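Local coordinates for probable Zn binding protein (Lactobacillus acidophilus, PDB 3Q69) that is of unconfirmed function but supplies a MucBP-family domain to a putative mucus-binding protein that probably helps the bacterium adhere to mucus, at residues A[4-9]-A[34-39]; A[50-55]-A[86-91]; A[55-60]-A[80-85]; A[10-15]-A[93-98]. One frame throughout, in Å; residues are numbered along the deposited sequence.

Contact 1: A[4-9]-A[34-39]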
loop_
_atom_site.group_PDB
_atom_site.type_symbol
_atom_site.label_atom_id
_atom_site.label_comp_id
_atom_site.label_asym_id
_atom_site.label_seq_id
_atom_site.Cartn_x
_atom_site.Cartn_y
_atom_site.Cartn_z
ATOM N N PRO A 4 -12.248 24.646 2.589
ATOM C CA PRO A 4 -11.946 23.228 2.428
ATOM C C PRO A 4 -10.447 22.962 2.552
ATOM O O PRO A 4 -9.613 23.785 2.147
ATOM C CB PRO A 4 -12.467 22.927 1.028
ATOM C CG PRO A 4 -12.289 24.206 0.325
ATOM C CD PRO A 4 -12.771 25.203 1.331
ATOM N N ILE A 5 -10.111 21.819 3.136
ATOM C CA ILE A 5 -8.718 21.418 3.290
ATOM C C ILE A 5 -8.701 19.911 3.023
ATOM O O ILE A 5 -9.759 19.276 2.946
ATOM C CB ILE A 5 -8.172 21.722 4.722
ATOM C CG1 ILE A 5 -9.089 21.094 5.776
ATOM C CG2 ILE A 5 -8.029 23.233 4.931
ATOM C CD1 ILE A 5 -8.532 21.114 7.200
ATOM N N LYS A 6 -7.517 19.338 2.859
ATOM C CA LYS A 6 -7.432 17.916 2.587
ATOM C C LYS A 6 -6.076 17.376 2.984
ATOM O O LYS A 6 -5.120 18.139 3.197
ATOM C CB LYS A 6 -7.696 17.646 1.098
ATOM C CG LYS A 6 -6.591 18.140 0.150
ATOM C CD LYS A 6 -7.050 18.131 -1.303
ATOM C CE LYS A 6 -5.993 18.723 -2.191
ATOM N NZ LYS A 6 -4.699 17.995 -2.076
ATOM N N ARG A 7 -6.005 16.060 3.146
ATOM C CA ARG A 7 -4.746 15.422 3.506
ATOM C C ARG A 7 -4.666 14.085 2.783
ATOM O O ARG A 7 -5.676 13.420 2.563
ATOM C CB ARG A 7 -4.623 15.247 5.034
ATOM C CG ARG A 7 -5.771 14.497 5.701
ATOM C CD ARG A 7 -5.501 14.282 7.182
ATOM N NE ARG A 7 -6.656 13.751 7.889
ATOM C CZ ARG A 7 -6.666 13.406 9.173
ATOM N NH1 ARG A 7 -7.776 12.920 9.716
ATOM N NH2 ARG A 7 -5.591 13.564 9.923
ATOM N N THR A 8 -3.449 13.704 2.408
ATOM C CA THR A 8 -3.219 12.469 1.673
ATOM C C THR A 8 -2.245 11.494 2.318
ATOM O O THR A 8 -1.218 11.871 2.858
ATOM C CB THR A 8 -2.701 12.783 0.268
ATOM O OG1 THR A 8 -3.648 13.614 -0.416
ATOM C CG2 THR A 8 -2.491 11.494 -0.524
ATOM N N GLN A 9 -2.601 10.225 2.251
ATOM C CA GLN A 9 -1.794 9.139 2.765
ATOM C C GLN A 9 -1.574 8.226 1.568
ATOM O O GLN A 9 -2.516 7.885 0.867
ATOM C CB GLN A 9 -2.548 8.381 3.864
ATOM C CG GLN A 9 -1.891 7.058 4.293
ATOM C CD GLN A 9 -0.529 7.245 4.957
ATOM O OE1 GLN A 9 -0.422 7.800 6.066
ATOM N NE2 GLN A 9 0.524 6.781 4.276
ATOM N N ILE A 34 -3.515 5.588 -3.036
ATOM C CA ILE A 34 -3.579 6.955 -2.539
ATOM C C ILE A 34 -4.927 7.224 -1.862
ATOM O O ILE A 34 -5.985 7.049 -2.452
ATOM C CB ILE A 34 -3.342 7.921 -3.705
ATOM C CG1 ILE A 34 -2.067 7.475 -4.429
ATOM C CG2 ILE A 34 -3.213 9.373 -3.201
ATOM C CD1 ILE A 34 -1.737 8.254 -5.719
ATOM N N PHE A 35 -4.858 7.651 -0.607
ATOM C CA PHE A 35 -6.030 7.938 0.213
ATOM C C PHE A 35 -6.080 9.429 0.546
ATOM O O PHE A 35 -5.124 9.993 1.096
ATOM C CB PHE A 35 -5.944 7.168 1.528
ATOM C CG PHE A 35 -5.883 5.683 1.373
ATOM C CD1 PHE A 35 -6.996 4.896 1.658
ATOM C CD2 PHE A 35 -4.718 5.064 0.948
ATOM C CE1 PHE A 35 -6.949 3.492 1.524
ATOM C CE2 PHE A 35 -4.649 3.674 0.808
ATOM C CZ PHE A 35 -5.766 2.888 1.096
ATOM N N THR A 36 -7.197 10.070 0.229
ATOM C CA THR A 36 -7.322 11.490 0.492
ATOM C C THR A 36 -8.614 11.806 1.216
ATOM O O THR A 36 -9.695 11.500 0.731
ATOM C CB THR A 36 -7.281 12.330 -0.816
ATOM O OG1 THR A 36 -5.987 12.224 -1.410
ATOM C CG2 THR A 36 -7.533 13.828 -0.514
ATOM N N GLN A 37 -8.492 12.407 2.393
ATOM C CA GLN A 37 -9.653 12.810 3.174
ATOM C C GLN A 37 -9.846 14.312 3.072
ATOM O O GLN A 37 -8.867 15.082 3.090
ATOM C CB GLN A 37 -9.468 12.425 4.635
ATOM C CG GLN A 37 -10.466 13.053 5.576
ATOM C CD GLN A 37 -10.308 12.592 7.015
ATOM O OE1 GLN A 37 -9.227 12.192 7.438
ATOM N NE2 GLN A 37 -11.374 12.698 7.786
ATOM N N SER A 38 -11.105 14.724 2.933
ATOM C CA SER A 38 -11.457 16.135 2.859
ATOM C C SER A 38 -11.952 16.617 4.220
ATOM O O SER A 38 -12.480 15.853 5.017
ATOM C CB SER A 38 -12.554 16.378 1.827
ATOM O OG SER A 38 -12.059 16.177 0.517
ATOM N N GLY A 39 -11.768 17.903 4.475
ATOM C CA GLY A 39 -12.184 18.491 5.734
ATOM C C GLY A 39 -12.328 19.995 5.577
ATOM O O GLY A 39 -12.280 20.525 4.473
#
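Arg7 and Gln37 face each other as a hydrogen-bonded pair of two antiparallel strands, joined through both main chain and side chains. The backbone bonds come in three reciprocal couples, Ile5 with Gly39, Arg7 with Gln37 and Gln9 with Phe35. Those of the last couple are the straightest, Gln9 N to Phe35 O and Phe35 N to Gln9 O both measuring 2.8 Å with 167° at the hydrogen.

Among the side chains, Arg7 and Gln37 run side by side in the same direction. The CG of Arg7 stands between its backbone N and carbonyl carbon (chi1 55°), and the extended chain beyond brings the guanidinium edge to the amide oxygen. Arg7 NH1 meets Gln37 OE1 at 2.8 Å, from above the amide carbonyl plane, and Arg7 NE adds a weak bond to the same oxygen at 3.0 Å. The Arg7 guanidinium also makes a cation-pi contact with Trp50. On the other face, Thr8 OG1 and Thr36 OG1 share a hydrogen bond of 2.9 Å.

Apolar contact between the two strands is slight: Thr8 CG2 lies 3.5 Å from Ile34 CG2. The Phe35 ring turns an edge to Gln9 O and packs on Val83 and Val85. This is a regular antiparallel pairing of the long strands 2-19 and 27-42, next to each other in the mixed sheet of this Muc B2-like domain.

Contact 2: A[50-55]-A[86-91]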
loop_
_atom_site.group_PDB
_atom_site.type_symbol
_atom_site.label_atom_id
_atom_site.label_comp_id
_atom_site.label_asym_id
_atom_site.label_seq_id
_atom_site.Cartn_x
_atom_site.Cartn_y
_atom_site.Cartn_z
ATOM N N TRP A 50 -12.047 17.466 11.073
ATOM C CA TRP A 50 -12.053 16.236 10.285
ATOM C C TRP A 50 -13.125 15.264 10.786
ATOM O O TRP A 50 -13.298 15.124 11.985
ATOM C CB TRP A 50 -10.687 15.547 10.363
ATOM C CG TRP A 50 -9.545 16.380 9.939
ATOM C CD1 TRP A 50 -8.666 17.064 10.747
ATOM C CD2 TRP A 50 -9.121 16.618 8.593
ATOM N NE1 TRP A 50 -7.726 17.703 9.975
ATOM C CE2 TRP A 50 -7.979 17.446 8.653
ATOM C CE3 TRP A 50 -9.598 16.211 7.340
ATOM C CZ2 TRP A 50 -7.307 17.878 7.504
ATOM C CZ3 TRP A 50 -8.929 16.646 6.197
ATOM C CH2 TRP A 50 -7.794 17.471 6.290
ATOM N N ASP A 51 -13.845 14.596 9.887
ATOM C CA ASP A 51 -14.859 13.636 10.333
ATOM C C ASP A 51 -14.157 12.445 10.990
ATOM O O ASP A 51 -13.511 11.632 10.321
ATOM C CB ASP A 51 -15.708 13.135 9.168
ATOM C CG ASP A 51 -16.895 12.293 9.640
ATOM O OD1 ASP A 51 -16.686 11.404 10.501
ATOM O OD2 ASP A 51 -18.021 12.523 9.150
ATOM N N SER A 52 -14.303 12.351 12.307
ATOM C CA SER A 52 -13.679 11.300 13.100
ATOM C C SER A 52 -13.972 9.864 12.685
ATOM O O SER A 52 -13.170 8.950 12.952
ATOM C CB SER A 52 -14.072 11.469 14.562
ATOM O OG SER A 52 -13.308 10.608 15.394
ATOM N N LYS A 53 -15.108 9.663 12.027
ATOM C CA LYS A 53 -15.503 8.328 11.609
ATOM C C LYS A 53 -15.182 8.047 10.141
ATOM O O LYS A 53 -15.556 6.998 9.624
ATOM C CB LYS A 53 -16.998 8.123 11.856
ATOM C CG LYS A 53 -17.409 8.245 13.315
ATOM C CD LYS A 53 -16.772 7.156 14.162
ATOM C CE LYS A 53 -17.241 7.232 15.605
ATOM N NZ LYS A 53 -16.605 6.186 16.452
ATOM N N TRP A 54 -14.491 8.973 9.473
ATOM C CA TRP A 54 -14.116 8.781 8.072
ATOM C C TRP A 54 -13.233 7.552 7.994
ATOM O O TRP A 54 -12.399 7.313 8.852
ATOM C CB TRP A 54 -13.317 9.968 7.513
ATOM C CG TRP A 54 -12.887 9.779 6.068
ATOM C CD1 TRP A 54 -13.639 10.022 4.944
ATOM C CD2 TRP A 54 -11.608 9.318 5.600
ATOM N NE1 TRP A 54 -12.905 9.744 3.812
ATOM C CE2 TRP A 54 -11.662 9.313 4.183
ATOM C CE3 TRP A 54 -10.427 8.913 6.234
ATOM C CZ2 TRP A 54 -10.574 8.920 3.393
ATOM C CZ3 TRP A 54 -9.345 8.524 5.445
ATOM C CH2 TRP A 54 -9.432 8.530 4.035
ATOM N N SER A 55 -13.393 6.797 6.923
ATOM C CA SER A 55 -12.630 5.574 6.718
ATOM C C SER A 55 -12.707 5.190 5.239
ATOM O O SER A 55 -13.734 5.370 4.606
ATOM C CB SER A 55 -13.190 4.434 7.576
ATOM O OG SER A 55 -12.300 3.335 7.541
ATOM N N ASP A 86 -8.059 5.462 8.217
ATOM C CA ASP A 86 -9.163 6.161 8.856
ATOM C C ASP A 86 -8.652 7.476 9.429
ATOM O O ASP A 86 -7.439 7.708 9.573
ATOM C CB ASP A 86 -9.778 5.294 9.960
ATOM C CG ASP A 86 -8.726 4.597 10.791
ATOM O OD1 ASP A 86 -7.862 5.293 11.369
ATOM O OD2 ASP A 86 -8.748 3.350 10.860
ATOM N N SER A 87 -9.589 8.351 9.749
ATOM C CA SER A 87 -9.226 9.651 10.285
ATOM C C SER A 87 -8.369 9.620 11.561
ATOM O O SER A 87 -7.427 10.399 11.698
ATOM C CB SER A 87 -10.490 10.446 10.538
ATOM O OG SER A 87 -10.185 11.778 10.884
ATOM N N LYS A 88 -8.685 8.712 12.481
ATOM C CA LYS A 88 -7.966 8.594 13.755
ATOM C C LYS A 88 -6.529 8.116 13.697
ATOM O O LYS A 88 -5.772 8.325 14.643
ATOM C CB LYS A 88 -8.722 7.683 14.731
ATOM C CG LYS A 88 -9.744 8.413 15.612
ATOM C CD LYS A 88 -11.141 8.381 15.000
ATOM C CE LYS A 88 -11.782 6.995 15.147
ATOM N NZ LYS A 88 -13.230 7.046 14.836
ATOM N N ASN A 89 -6.148 7.468 12.607
ATOM C CA ASN A 89 -4.788 6.960 12.473
ATOM C C ASN A 89 -4.317 7.313 11.069
ATOM O O ASN A 89 -3.562 6.561 10.438
ATOM C CB ASN A 89 -4.775 5.435 12.671
ATOM C CG ASN A 89 -5.529 4.993 13.933
ATOM O OD1 ASN A 89 -5.112 5.282 15.057
ATOM N ND2 ASN A 89 -6.645 4.296 13.743
ATOM N N PHE A 90 -4.743 8.479 10.595
ATOM C CA PHE A 90 -4.392 8.900 9.242
ATOM C C PHE A 90 -2.894 8.971 8.956
ATOM O O PHE A 90 -2.425 8.514 7.906
ATOM C CB PHE A 90 -5.027 10.257 8.918
ATOM C CG PHE A 90 -5.029 10.577 7.452
ATOM C CD1 PHE A 90 -3.890 11.107 6.837
ATOM C CD2 PHE A 90 -6.149 10.304 6.678
ATOM C CE1 PHE A 90 -3.864 11.346 5.477
ATOM C CE2 PHE A 90 -6.137 10.541 5.291
ATOM C CZ PHE A 90 -4.991 11.065 4.696
ATOM N N LEU A 91 -2.137 9.516 9.904
ATOM C CA LEU A 91 -0.692 9.701 9.727
ATOM C C LEU A 91 0.196 8.490 10.000
ATOM O O LEU A 91 1.385 8.654 10.287
ATOM C CB LEU A 91 -0.199 10.855 10.616
ATOM C CG LEU A 91 -0.885 12.215 10.490
ATOM C CD1 LEU A 91 -0.689 13.013 11.776
ATOM C CD2 LEU A 91 -0.318 12.968 9.288
#
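Trp54, in the loop 50-55, reaches across to Ser87 and Phe90 of 86-91. Its CB lies 4.2 Å from Ser87 CB, and CG stands anti to the backbone N (chi1 179°), which lays the six-membered ring alongside the second segment. Farther out, CE3 has Ser87 N at 3.7 Å, in the ring plane at the edge. At the far end of the six-membered ring, CZ3 touches Phe90 CE2 at 3.8 Å and CH2 lies a little farther from the same atom; the two ring planes are inclined at 41°, an oblique meeting. Val85 and Gln37 also pack against this indole.

The backbone of Trp54 takes part too: its O accepts from Ser87 N at 3.1 Å. Lys88, bent at chi2 and chi3, curls back so that NZ gives a hydrogen bond of 2.7 Å to Ser52 O. Lys53 NZ stands 3.8 Å from Lys88 NZ, a pairing of like charges that probably costs some stability.

Asp51 OD1 accepts from Lys53 N, an Asx turn, and residues 51-54 form a type I beta turn. The turn leads into strand 55-64, where Ser55 and Asp86 make an antiparallel non-hydrogen-bonded pair at the end of a two-stranded sheet.

Contact 3: A[55-60]-A[80-85]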
loop_
_atom_site.group_PDB
_atom_site.type_symbol
_atom_site.label_atom_id
_atom_site.label_comp_id
_atom_site.label_asym_id
_atom_site.label_seq_id
_atom_site.Cartn_x
_atom_site.Cartn_y
_atom_site.Cartn_z
ATOM N N SER A 55 -13.393 6.797 6.923
ATOM C CA SER A 55 -12.630 5.574 6.718
ATOM C C SER A 55 -12.707 5.190 5.239
ATOM O O SER A 55 -13.734 5.370 4.606
ATOM C CB SER A 55 -13.190 4.434 7.576
ATOM O OG SER A 55 -12.300 3.335 7.541
ATOM N N LEU A 56 -11.616 4.661 4.701
ATOM C CA LEU A 56 -11.565 4.292 3.303
ATOM C C LEU A 56 -10.663 3.086 3.133
ATOM O O LEU A 56 -9.562 3.002 3.681
ATOM C CB LEU A 56 -11.040 5.469 2.473
ATOM C CG LEU A 56 -10.924 5.303 0.948
ATOM C CD1 LEU A 56 -12.302 5.116 0.359
ATOM C CD2 LEU A 56 -10.231 6.574 0.325
ATOM N N THR A 57 -11.157 2.147 2.347
ATOM C CA THR A 57 -10.453 0.921 2.096
ATOM C C THR A 57 -10.217 0.740 0.615
ATOM O O THR A 57 -11.080 1.066 -0.210
ATOM C CB THR A 57 -11.267 -0.295 2.631
ATOM O OG1 THR A 57 -11.372 -0.193 4.056
ATOM C CG2 THR A 57 -10.552 -1.624 2.300
ATOM N N GLN A 58 -9.038 0.232 0.272
ATOM C CA GLN A 58 -8.696 -0.021 -1.128
ATOM C C GLN A 58 -7.900 -1.335 -1.116
ATOM O O GLN A 58 -7.391 -1.770 -0.073
ATOM C CB GLN A 58 -7.843 1.135 -1.707
ATOM C CG GLN A 58 -8.536 2.469 -1.702
ATOM C CD GLN A 58 -7.829 3.546 -2.498
ATOM O OE1 GLN A 58 -7.826 3.535 -3.734
ATOM N NE2 GLN A 58 -7.220 4.493 -1.787
ATOM N N THR A 59 -7.750 -1.934 -2.284
ATOM C CA THR A 59 -7.054 -3.200 -2.368
ATOM C C THR A 59 -5.909 -3.256 -3.346
ATOM O O THR A 59 -6.019 -2.790 -4.477
ATOM C CB THR A 59 -8.029 -4.345 -2.761
ATOM O OG1 THR A 59 -9.027 -4.489 -1.743
ATOM C CG2 THR A 59 -7.268 -5.657 -2.936
ATOM N N PHE A 60 -4.812 -3.837 -2.886
ATOM C CA PHE A 60 -3.642 -4.074 -3.714
ATOM C C PHE A 60 -4.065 -5.388 -4.379
ATOM O O PHE A 60 -4.061 -6.434 -3.725
ATOM C CB PHE A 60 -2.427 -4.354 -2.840
ATOM C CG PHE A 60 -1.766 -3.124 -2.278
ATOM C CD1 PHE A 60 -1.228 -2.144 -3.118
ATOM C CD2 PHE A 60 -1.571 -3.007 -0.904
ATOM C CE1 PHE A 60 -0.496 -1.060 -2.586
ATOM C CE2 PHE A 60 -0.849 -1.940 -0.368
ATOM C CZ PHE A 60 -0.305 -0.966 -1.217
ATOM N N PRO A 80 -4.731 -10.866 -2.807
ATOM C CA PRO A 80 -5.066 -9.444 -2.650
ATOM C C PRO A 80 -4.830 -8.973 -1.209
ATOM O O PRO A 80 -4.829 -9.781 -0.261
ATOM C CB PRO A 80 -6.546 -9.391 -3.033
ATOM C CG PRO A 80 -7.047 -10.736 -2.633
ATOM C CD PRO A 80 -5.938 -11.656 -3.111
ATOM N N ASP A 81 -4.661 -7.666 -1.036
ATOM C CA ASP A 81 -4.409 -7.117 0.291
ATOM C C ASP A 81 -5.203 -5.835 0.494
ATOM O O ASP A 81 -4.942 -4.817 -0.170
ATOM C CB ASP A 81 -2.907 -6.859 0.440
ATOM C CG ASP A 81 -2.501 -6.493 1.858
ATOM O OD1 ASP A 81 -3.387 -6.292 2.716
ATOM O OD2 ASP A 81 -1.287 -6.403 2.122
ATOM N N GLU A 82 -6.185 -5.887 1.391
ATOM C CA GLU A 82 -7.008 -4.717 1.669
ATOM C C GLU A 82 -6.348 -3.805 2.690
ATOM O O GLU A 82 -5.960 -4.242 3.798
ATOM C CB GLU A 82 -8.386 -5.112 2.197
ATOM C CG GLU A 82 -9.304 -5.761 1.179
ATOM C CD GLU A 82 -10.748 -5.766 1.640
ATOM O OE1 GLU A 82 -10.961 -5.767 2.875
ATOM O OE2 GLU A 82 -11.666 -5.782 0.776
ATOM N N VAL A 83 -6.243 -2.529 2.321
ATOM C CA VAL A 83 -5.634 -1.525 3.182
ATOM C C VAL A 83 -6.669 -0.471 3.533
ATOM O O VAL A 83 -7.362 0.025 2.665
ATOM C CB VAL A 83 -4.427 -0.842 2.493
ATOM C CG1 VAL A 83 -3.934 0.323 3.305
ATOM C CG2 VAL A 83 -3.337 -1.839 2.297
ATOM N N THR A 84 -6.778 -0.161 4.816
ATOM C CA THR A 84 -7.720 0.829 5.291
ATOM C C THR A 84 -6.997 1.953 6.018
ATOM O O THR A 84 -6.030 1.734 6.758
ATOM C CB THR A 84 -8.764 0.218 6.249
ATOM O OG1 THR A 84 -9.600 -0.691 5.526
ATOM C CG2 THR A 84 -9.665 1.325 6.819
ATOM N N VAL A 85 -7.476 3.166 5.777
ATOM C CA VAL A 85 -6.924 4.355 6.397
ATOM C C VAL A 85 -8.132 5.075 6.958
ATOM O O VAL A 85 -9.124 5.264 6.268
ATOM C CB VAL A 85 -6.250 5.284 5.373
ATOM C CG1 VAL A 85 -5.912 6.646 6.048
ATOM C CG2 VAL A 85 -5.016 4.644 4.820
HETATM O O HOH W 1 -10.962 -5.883 -2.296
#
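Gln58 O receives the N-H of Val83 at 2.8 Å, nearly straight at 173°, with the Glu82 CA hydrogen approaching the same oxygen. Gln58 N returns a bond to Val83 O, and equivalent couples join Leu56 with Val85 and Phe60 with Asp81. Six backbone hydrogen bonds thus fix the antiparallel register.

Thr57, Thr59, Glu82 and Thr84 line one face. Thr57 OG1 and Thr84 OG1 are modelled 2.4 Å apart, a separation too short to be trusted in detail. Thr59 holds its OG1 anti to the carbonyl carbon (chi1 -63°), beside Glu82 CG at 3.2 Å, and its methyl CG2 lies 3.8 Å from Pro80 CB. A water donates to Glu82 OE2 at 3.2 Å, but its place beside Thr59 OG1 is doubtful, the two being modelled implausibly close. Swapping Thr59 for an alanine would probably open a gap beside Pro80 CB and Glu82 CG.

The other face carries Leu56, Gln58, Phe60, Asp81, Val83 and Val85. Phe60 CE2 packs obliquely on Val83 CG2 at 3.6 Å, and the ring continues onto Val11, Gln13, Val31 and Leu33 of the larger sheet. Two polar ends on this face are also engaged there: Asp81 OD2 forms a salt bridge with Arg96, and Gln58 NE2 binds Ile34 O.

The chemistry divides the faces of this two-stranded sheet: one carries threonine hydroxyls and a glutamate, whereas the other combines apolar packing with a charge pair and an amide bond that fasten it to the neighbouring sheet.

Contact 4: A[10-15]-A[93-98]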
loop_
_atom_site.group_PDB
_atom_site.type_symbol
_atom_site.label_atom_id
_atom_site.label_comp_id
_atom_site.label_asym_id
_atom_site.label_seq_id
_atom_site.Cartn_x
_atom_site.Cartn_y
_atom_site.Cartn_z
ATOM N N VAL A 10 -0.325 7.854 1.322
ATOM C CA VAL A 10 0.007 6.969 0.223
ATOM C C VAL A 10 0.586 5.680 0.784
ATOM O O VAL A 10 1.547 5.724 1.534
ATOM C CB VAL A 10 1.057 7.618 -0.714
ATOM C CG1 VAL A 10 1.280 6.745 -1.933
ATOM C CG2 VAL A 10 0.605 9.021 -1.116
ATOM N N VAL A 11 -0.004 4.543 0.425
ATOM C CA VAL A 11 0.486 3.258 0.880
ATOM C C VAL A 11 0.998 2.488 -0.318
ATOM O O VAL A 11 0.301 2.344 -1.312
ATOM C CB VAL A 11 -0.608 2.430 1.541
ATOM C CG1 VAL A 11 0.013 1.179 2.141
ATOM C CG2 VAL A 11 -1.319 3.254 2.615
ATOM N N THR A 12 2.214 1.974 -0.228
ATOM C CA THR A 12 2.751 1.251 -1.353
ATOM C C THR A 12 3.061 -0.192 -1.016
ATOM O O THR A 12 3.321 -0.539 0.118
ATOM C CB THR A 12 4.030 1.941 -1.860
ATOM O OG1 THR A 12 5.118 1.608 -0.995
ATOM C CG2 THR A 12 3.848 3.458 -1.846
ATOM N N GLN A 13 3.032 -1.031 -2.038
ATOM C CA GLN A 13 3.337 -2.445 -1.907
ATOM C C GLN A 13 4.570 -2.734 -2.753
ATOM O O GLN A 13 4.570 -2.488 -3.952
ATOM C CB GLN A 13 2.165 -3.289 -2.405
ATOM C CG GLN A 13 2.430 -4.782 -2.328
ATOM C CD GLN A 13 1.382 -5.599 -3.032
ATOM O OE1 GLN A 13 1.163 -5.454 -4.234
ATOM N NE2 GLN A 13 0.725 -6.464 -2.292
ATOM N N THR A 14 5.621 -3.239 -2.117
ATOM C CA THR A 14 6.862 -3.566 -2.810
ATOM C C THR A 14 7.144 -5.055 -2.711
ATOM O O THR A 14 7.370 -5.584 -1.633
ATOM C CB THR A 14 8.061 -2.800 -2.224
ATOM O OG1 THR A 14 7.849 -1.394 -2.372
ATOM C CG2 THR A 14 9.339 -3.190 -2.935
ATOM N N ILE A 15 7.131 -5.719 -3.859
ATOM C CA ILE A 15 7.383 -7.149 -3.944
ATOM C C ILE A 15 8.757 -7.443 -4.552
ATOM O O ILE A 15 9.047 -7.039 -5.681
ATOM C CB ILE A 15 6.304 -7.844 -4.800
ATOM C CG1 ILE A 15 4.919 -7.543 -4.240
ATOM C CG2 ILE A 15 6.538 -9.353 -4.812
ATOM C CD1 ILE A 15 4.697 -8.078 -2.860
ATOM N N LYS A 93 2.056 5.124 8.651
ATOM C CA LYS A 93 2.548 4.368 7.496
ATOM C C LYS A 93 2.107 2.907 7.560
ATOM O O LYS A 93 2.154 2.290 8.622
ATOM C CB LYS A 93 4.082 4.441 7.446
ATOM C CG LYS A 93 4.654 5.843 7.312
ATOM C CD LYS A 93 6.178 5.816 7.289
ATOM C CE LYS A 93 6.768 7.152 6.827
ATOM N NZ LYS A 93 6.147 7.590 5.538
ATOM N N GLN A 94 1.707 2.357 6.415
ATOM C CA GLN A 94 1.224 0.978 6.331
ATOM C C GLN A 94 1.768 0.242 5.117
ATOM O O GLN A 94 1.177 -0.736 4.660
ATOM C CB GLN A 94 -0.300 0.972 6.240
ATOM C CG GLN A 94 -0.982 1.822 7.261
ATOM C CD GLN A 94 -2.495 1.593 7.262
ATOM O OE1 GLN A 94 -2.957 0.461 7.429
ATOM N NE2 GLN A 94 -3.268 2.661 7.058
ATOM N N ASN A 95 2.894 0.712 4.595
ATOM C CA ASN A 95 3.467 0.102 3.412
ATOM C C ASN A 95 3.719 -1.399 3.572
ATOM O O ASN A 95 4.091 -1.863 4.632
ATOM C CB ASN A 95 4.756 0.834 3.043
ATOM C CG ASN A 95 4.562 2.336 2.955
ATOM O OD1 ASN A 95 3.535 2.809 2.478
ATOM N ND2 ASN A 95 5.561 3.093 3.398
ATOM N N ARG A 96 3.502 -2.151 2.505
ATOM C CA ARG A 96 3.705 -3.590 2.523
ATOM C C ARG A 96 4.976 -3.880 1.737
ATOM O O ARG A 96 5.327 -3.149 0.790
ATOM C CB ARG A 96 2.549 -4.331 1.837
ATOM C CG ARG A 96 1.186 -3.620 1.845
ATOM C CD ARG A 96 0.700 -3.326 3.233
ATOM N NE ARG A 96 -0.532 -4.028 3.556
ATOM C CZ ARG A 96 -1.339 -3.668 4.549
ATOM N NH1 ARG A 96 -1.038 -2.613 5.296
ATOM N NH2 ARG A 96 -2.437 -4.369 4.817
ATOM N N GLU A 97 5.651 -4.956 2.124
ATOM C CA GLU A 97 6.876 -5.366 1.468
ATOM C C GLU A 97 7.187 -6.822 1.767
ATOM O O GLU A 97 7.211 -7.237 2.920
ATOM C CB GLU A 97 8.052 -4.473 1.910
ATOM C CG GLU A 97 9.434 -4.980 1.456
ATOM C CD GLU A 97 10.559 -3.970 1.669
ATOM O OE1 GLU A 97 10.544 -3.245 2.686
ATOM O OE2 GLU A 97 11.475 -3.915 0.822
ATOM N N GLU A 98 7.387 -7.612 0.723
ATOM C CA GLU A 98 7.759 -8.997 0.930
ATOM C C GLU A 98 8.608 -9.525 -0.218
ATOM O O GLU A 98 8.759 -8.887 -1.268
ATOM C CB GLU A 98 6.516 -9.880 1.164
ATOM C CG GLU A 98 5.365 -9.795 0.147
ATOM C CD GLU A 98 4.215 -10.746 0.503
ATOM O OE1 GLU A 98 4.413 -11.992 0.521
ATOM O OE2 GLU A 98 3.101 -10.247 0.773
HETATM O O HOH W 2 6.358 -0.590 -0.420
#
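A parallel strand pair at the middle of the mixed sheet joins residues 10-15 of strand 2-19 to the start of strand 96-104, an arrangement in keeping with the ubiquitin-like clan to which the Muc B2-like domain is assigned. Arg96 N gives to Thr12 O at 2.9 Å, Arg96 O accepts from Thr14 N at 2.9 Å, and Glu98 N bonds to Thr14 O at 3.1 Å. Arg96 thus bonds to Thr12 and Thr14, and Thr14 to Arg96 and Glu98, the alternation of a parallel pair.

Before the strand proper, Asn95 substitutes a side chain for the main chain: its OD1 accepts from Thr12 N at 3.1 Å, from above the amide carbonyl plane. Val11 CG1 rests 3.4 Å from Gln94 O. At the other end, Ile15 and Glu98 lie side by side, CD1 of Ile15 being 3.5 Å from CG of Glu98.

The bent chain of Arg96 turns its guanidinium back to its own segment, where NH1 bonds to a lone pair of Gln94 O, and NE forms a salt bridge with Asp81 of the smaller sheet. With a leucine in this position, Asp81 would probably lose its charged mate and Gln94 O its in-plane donor.

Thr12 OG1, set between its backbone N and carbonyl carbon (chi1 78°), meets a water at 2.6 Å that is equally near Thr14 OG1 and donates to Arg96 O at 3.0 Å.

From the N terminus, strand 2-19 first supplies residues 4-9 to contact 1 and then residues 10-15 to contact 4. Contact 1 closes the first loop when strand 27-42 returns along it. After that loop closes, contact 2 brings together the loops 50-55 and 86-91, and contact 3 is nested within it, pairing strands 55-64 and 77-86 and sharing Ser55. Contact 4 closes last and encloses both contact 2 and contact 3, but crosses contact 1, whose segments alternate with its own. Contacts 1 and 4 build neighbouring parts of the mixed sheet; contact 3 builds the two-stranded sheet packed against it, and contact 2 joins the loops at one end of that smaller sheet.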